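Local coordinates for protein AT-less polyketide synthase (Streptomyces platensis subsp. rosaceus, PDB 4TKT) that probably catalyses the decarboxylative Claisen condensation that extends the growing polyketide chain, as a ketosynthase domain of the AT-less isomigrastatin synthase, at residues A109-G114 and P597-L602; R121-E126 and V265-R270. One frame throughout, in Å; residues are numbered along the deposited sequence.

Contact 1 of 2, residues A109-G114 and P597-L602; sequences AGYSRG and PRKVAL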
loop_
_atom_site.group_PDB
_atom_site.type_symbol
_atom_site.label_atom_id
_atom_site.label_comp_id
_atom_site.label_asym_id
_atom_site.label_seq_id
_atom_site.Cartn_x
_atom_site.Cartn_y
_atom_site.Cartn_z
ATOM N N ALA A 109 2.391 9.686 5.187
ATOM C CA ALA A 109 3.008 10.799 4.477
ATOM C C ALA A 109 3.171 12.014 5.384
ATOM O O ALA A 109 3.952 12.918 5.091
ATOM C CB ALA A 109 2.190 11.165 3.250
ATOM N N GLY A 110 2.432 12.033 6.488
ATOM C CA GLY A 110 2.482 13.153 7.406
ATOM C C GLY A 110 1.637 14.307 6.912
ATOM O O GLY A 110 2.008 15.471 7.054
ATOM N N TYR A 111 0.492 13.981 6.327
ATOM C CA TYR A 111 -0.425 14.994 5.826
ATOM C C TYR A 111 -1.838 14.798 6.344
ATOM O O TYR A 111 -2.368 13.689 6.332
ATOM C CB TYR A 111 -0.451 14.988 4.298
ATOM C CG TYR A 111 0.657 15.783 3.655
ATOM C CD1 TYR A 111 0.551 17.159 3.505
ATOM C CD2 TYR A 111 1.806 15.158 3.190
ATOM C CE1 TYR A 111 1.560 17.890 2.915
ATOM C CE2 TYR A 111 2.821 15.880 2.599
ATOM C CZ TYR A 111 2.693 17.247 2.464
ATOM O OH TYR A 111 3.702 17.971 1.875
ATOM N N SER A 112 -2.446 15.883 6.803
ATOM C CA SER A 112 -3.881 15.892 7.029
ATOM C C SER A 112 -4.555 16.179 5.693
ATOM O O SER A 112 -3.890 16.590 4.741
ATOM C CB SER A 112 -4.273 16.935 8.072
ATOM O OG SER A 112 -3.969 18.243 7.619
ATOM N N ARG A 113 -5.863 15.955 5.622
ATOM C CA ARG A 113 -6.624 16.231 4.408
ATOM C C ARG A 113 -6.431 17.670 3.937
ATOM O O ARG A 113 -6.083 17.912 2.781
ATOM C CB ARG A 113 -8.110 15.953 4.635
ATOM C CG ARG A 113 -8.560 14.575 4.192
ATOM C CD ARG A 113 -9.286 13.850 5.306
ATOM N NE ARG A 113 -10.284 14.698 5.945
ATOM C CZ ARG A 113 -10.826 14.439 7.129
ATOM N NH1 ARG A 113 -10.459 13.355 7.801
ATOM N NH2 ARG A 113 -11.726 15.265 7.646
ATOM N N GLY A 114 -6.646 18.619 4.843
ATOM C CA GLY A 114 -6.538 20.028 4.515
ATOM C C GLY A 114 -5.146 20.434 4.079
ATOM O O GLY A 114 -4.981 21.185 3.118
ATOM N N PRO A 597 11.186 20.664 10.981
ATOM C CA PRO A 597 11.509 19.289 11.379
ATOM C C PRO A 597 11.071 18.281 10.326
ATOM O O PRO A 597 10.209 18.588 9.503
ATOM C CB PRO A 597 10.717 19.099 12.678
ATOM C CG PRO A 597 10.459 20.481 13.177
ATOM C CD PRO A 597 10.291 21.319 11.950
ATOM N N ARG A 598 11.662 17.092 10.353
ATOM C CA ARG A 598 11.322 16.059 9.387
ATOM C C ARG A 598 10.000 15.391 9.741
ATOM O O ARG A 598 9.689 15.195 10.913
ATOM C CB ARG A 598 12.421 14.996 9.311
ATOM C CG ARG A 598 13.819 15.525 9.059
ATOM C CD ARG A 598 14.781 14.374 8.802
ATOM N NE ARG A 598 14.546 13.258 9.716
ATOM C CZ ARG A 598 15.154 12.078 9.635
ATOM N NH1 ARG A 598 16.044 11.852 8.678
ATOM N NH2 ARG A 598 14.872 11.123 10.511
ATOM N N LYS A 599 9.220 15.047 8.724
ATOM C CA LYS A 599 8.078 14.175 8.933
ATOM C C LYS A 599 8.606 12.757 9.092
ATOM O O LYS A 599 9.557 12.370 8.415
ATOM C CB LYS A 599 7.089 14.273 7.773
ATOM C CG LYS A 599 6.389 15.613 7.684
ATOM C CD LYS A 599 5.736 15.811 6.331
ATOM C CE LYS A 599 5.049 17.164 6.254
ATOM N NZ LYS A 599 4.916 17.645 4.850
ATOM N N VAL A 600 8.020 11.992 10.003
ATOM C CA VAL A 600 8.476 10.627 10.228
ATOM C C VAL A 600 7.311 9.652 10.220
ATOM O O VAL A 600 6.154 10.051 10.350
ATOM C CB VAL A 600 9.238 10.491 11.562
ATOM C CG1 VAL A 600 10.563 11.236 11.497
ATOM C CG2 VAL A 600 8.383 10.992 12.719
ATOM N N ALA A 601 7.627 8.373 10.064
ATOM C CA ALA A 601 6.609 7.334 10.042
ATOM C C ALA A 601 6.137 7.010 11.453
ATOM O O ALA A 601 6.904 6.521 12.279
ATOM C CB ALA A 601 7.139 6.084 9.358
ATOM N N LEU A 602 4.868 7.294 11.721
ATOM C CA LEU A 602 4.267 7.002 13.015
ATOM C C LEU A 602 3.035 6.127 12.814
ATOM O O LEU A 602 2.470 6.104 11.721
ATOM C CB LEU A 602 3.906 8.299 13.739
ATOM C CG LEU A 602 5.098 9.175 14.124
ATOM C CD1 LEU A 602 4.629 10.514 14.654
ATOM C CD2 LEU A 602 5.960 8.469 15.155
#
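A Schellman motif closing helix 93-109 meets the segment 597-602, and Lys599 reaches from that segment across the helix end to Tyr111. In the motif Gly110 takes the positive phi (80°) that glycine tolerates easily, while the backbone nitrogens of Gly110 and Tyr111 bond back to carbonyls of the last helical turn. Having no side chain also matters here, since a beta carbon on Gly110 would press tightly on Lys599 CD. The lysine methylenes run past the carbonyls of the turn, CD lying 3.6 Å from Ala109 O and CE 3.6 Å from Gly110 O. These oxygens at the C-terminal end of a helix probably offer a favourable electrostatic setting for the ammonium group. The contact joins the ketosynthase fold, of the thiolase superfamily, to the chain that follows helix 573-580. Lys599 has CG anti to its carbonyl carbon (chi1 -68°) and is extended from there on, which carries NZ to the phenol end of Tyr111, the two side chains crossing at about a right angle. NZ sits obliquely to the ring, 3.3 Å from Tyr111 CZ. Both polar ends are buried; Asp269 OD1 forms a salt bridge with Lys599 NZ and probably accepts a hydrogen bond from Tyr111 OH.

Contact 2 of 2, residues R121-E126 and V265-R270; sequences RARVAE and VADGDR. With SO4 (sulfate ion), chain C.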
loop_
_atom_site.group_PDB
_atom_site.type_symbol
_atom_site.label_atom_id
_atom_site.label_comp_id
_atom_site.label_asym_id
_atom_site.label_seq_id
_atom_site.Cartn_x
_atom_site.Cartn_y
_atom_site.Cartn_z
ATOM N N ARG A 121 -2.615 22.132 -4.271
ATOM C CA ARG A 121 -3.210 23.257 -4.984
ATOM C C ARG A 121 -2.182 24.309 -5.406
ATOM O O ARG A 121 -2.336 24.962 -6.441
ATOM C CB ARG A 121 -4.290 23.900 -4.111
ATOM C CG ARG A 121 -4.931 25.147 -4.690
ATOM C CD ARG A 121 -6.149 25.567 -3.877
ATOM N NE ARG A 121 -5.863 25.665 -2.447
ATOM C CZ ARG A 121 -6.281 24.789 -1.537
ATOM N NH1 ARG A 121 -7.006 23.741 -1.906
ATOM N NH2 ARG A 121 -5.974 24.959 -0.259
ATOM N N ALA A 122 -1.129 24.458 -4.610
ATOM C CA ALA A 122 -0.116 25.479 -4.860
ATOM C C ALA A 122 0.800 25.136 -6.034
ATOM O O ALA A 122 1.550 25.986 -6.511
ATOM C CB ALA A 122 0.714 25.703 -3.608
ATOM N N ARG A 123 0.739 23.894 -6.498
ATOM C CA ARG A 123 1.673 23.429 -7.517
ATOM C C ARG A 123 1.047 23.317 -8.906
ATOM O O ARG A 123 1.742 23.035 -9.884
ATOM C CB ARG A 123 2.261 22.079 -7.105
ATOM C CG ARG A 123 3.006 22.113 -5.781
ATOM C CD ARG A 123 4.065 23.201 -5.779
ATOM N NE ARG A 123 4.998 23.049 -4.667
ATOM C CZ ARG A 123 6.012 23.872 -4.428
ATOM N NH1 ARG A 123 6.225 24.913 -5.221
ATOM N NH2 ARG A 123 6.812 23.656 -3.392
ATOM N N VAL A 124 -0.261 23.540 -8.993
ATOM C CA VAL A 124 -0.970 23.422 -10.266
ATOM C C VAL A 124 -1.784 24.673 -10.587
ATOM O O VAL A 124 -1.892 25.583 -9.768
ATOM C CB VAL A 124 -1.906 22.199 -10.272
ATOM C CG1 VAL A 124 -1.099 20.918 -10.155
ATOM C CG2 VAL A 124 -2.921 22.300 -9.143
ATOM N N ALA A 125 -2.363 24.704 -11.783
ATOM C CA ALA A 125 -3.147 25.850 -12.237
ATOM C C ALA A 125 -4.422 26.027 -11.417
ATOM O O ALA A 125 -4.765 25.175 -10.597
ATOM C CB ALA A 125 -3.487 25.703 -13.711
ATOM N N GLU A 126 -5.118 27.135 -11.657
ATOM C CA GLU A 126 -6.293 27.504 -10.872
ATOM C C GLU A 126 -7.384 26.439 -10.902
ATOM O O GLU A 126 -7.846 25.990 -9.855
ATOM C CB GLU A 126 -6.864 28.837 -11.366
ATOM N N VAL A 265 10.513 17.663 -2.351
ATOM C CA VAL A 265 11.752 18.161 -1.766
ATOM C C VAL A 265 11.548 19.550 -1.163
ATOM O O VAL A 265 11.999 19.823 -0.050
ATOM C CB VAL A 265 12.889 18.205 -2.808
ATOM C CG1 VAL A 265 14.069 19.004 -2.285
ATOM C CG2 VAL A 265 13.322 16.794 -3.175
ATOM N N ALA A 266 10.846 20.412 -1.891
ATOM C CA ALA A 266 10.604 21.782 -1.442
ATOM C C ALA A 266 9.705 21.841 -0.209
ATOM O O ALA A 266 9.772 22.792 0.571
ATOM C CB ALA A 266 9.996 22.604 -2.568
ATOM N N ASP A 267 8.866 20.824 -0.038
ATOM C CA ASP A 267 7.896 20.800 1.053
ATOM C C ASP A 267 8.378 19.968 2.234
ATOM O O ASP A 267 7.651 19.782 3.209
ATOM C CB ASP A 267 6.551 20.268 0.553
ATOM C CG ASP A 267 5.801 21.283 -0.285
ATOM O OD1 ASP A 267 6.449 22.229 -0.781
ATOM O OD2 ASP A 267 4.570 21.139 -0.448
ATOM N N GLY A 268 9.606 19.468 2.142
ATOM C CA GLY A 268 10.195 18.686 3.211
ATOM C C GLY A 268 9.480 17.373 3.469
ATOM O O GLY A 268 9.456 16.885 4.599
ATOM N N ASP A 269 8.897 16.801 2.420
ATOM C CA ASP A 269 8.192 15.527 2.536
ATOM C C ASP A 269 9.157 14.370 2.736
ATOM O O ASP A 269 10.332 14.461 2.389
ATOM C CB ASP A 269 7.341 15.254 1.292
ATOM C CG ASP A 269 6.224 16.256 1.111
ATOM O OD1 ASP A 269 5.844 16.913 2.102
ATOM O OD2 ASP A 269 5.719 16.378 -0.025
ATOM N N ARG A 270 8.650 13.281 3.304
ATOM C CA ARG A 270 9.373 12.021 3.289
ATOM C C ARG A 270 9.418 11.532 1.853
ATOM O O ARG A 270 8.487 11.766 1.088
ATOM C CB ARG A 270 8.700 10.980 4.182
ATOM C CG ARG A 270 8.541 11.402 5.622
ATOM C CD ARG A 270 7.773 10.360 6.413
ATOM N NE ARG A 270 8.427 9.055 6.382
ATOM C CZ ARG A 270 7.807 7.919 6.081
ATOM N NH1 ARG A 270 6.516 7.926 5.783
ATOM N NH2 ARG A 270 8.477 6.774 6.079
HETATM S S SO4 C . -9.389 23.696 1.824
HETATM O O1 SO4 C . -9.943 25.045 1.765
HETATM O O2 SO4 C . -10.092 22.930 2.849
HETATM O O3 SO4 C . -7.968 23.762 2.158
HETATM O O4 SO4 C . -9.554 23.049 0.525
#
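Arg123 and Asp267 form a surface salt bridge between the type I beta turn of Arg121 to Val124, which leads from helix 113-121 toward strand 129-136, and the Schellman motif that ends helix 261-266. Both pieces belong to the ketosynthase fold, and Gly268, with its positive phi, makes the turn at the helix end. Arg123 has CG anti to its own carbonyl carbon, and a bend at chi2 (-53°) folds the chain before it straightens to the guanidinium. One terminal nitrogen, NH2, does the work: it donates to Asp267 OD1 at 3.0 Å, with an N-H...O angle of 145°. The bond reaches the syn side of the carboxylate but lies tilted from its plane, and the two flat groups are turned 28° from each other. Asp267 also has CG anti to its carbonyl carbon, which presents OD1 to the arginine from the opposite direction. A long arginine suits this place: with the aspartate it spans the 10.9 Å between Arg123 CA and Asp267 CA. The other carboxylate oxygen, OD2, pairs with Arg259, so Asp267 bridges two arginines; an asparagine here would probably leave Arg123 without its carboxylate and Arg259 with one anionic partner fewer, Asp269 remaining. At the start of the turn, Arg121 NH2 makes a weak hydrogen bond to a sulfate ion, which Arg117 also holds. Beside the salt bridge, Arg123 NH2 rests 3.5 Å from Ala266 CB.

Overall arrangement
Contacts 1 and 2 lie on the same side of the chain's centre, their own centres about 14 Å apart, and they meet at Asp269, which belongs to segment 265-270. Its OD1 lies 3.0 Å from Lys599 NZ of contact 1, while OD2 pairs with Arg259, which also binds Asp267. A connected set of charges therefore runs from the buried 109-114/597-602 contact out to the exposed 121-126/265-270 contact. Packing adds a second junction, with Arg270 CG 3.1 Å from Lys599 O. Helix 113-121 links the two first segments, and the sulfate near Arg121 probably came from the crystallisation liquor.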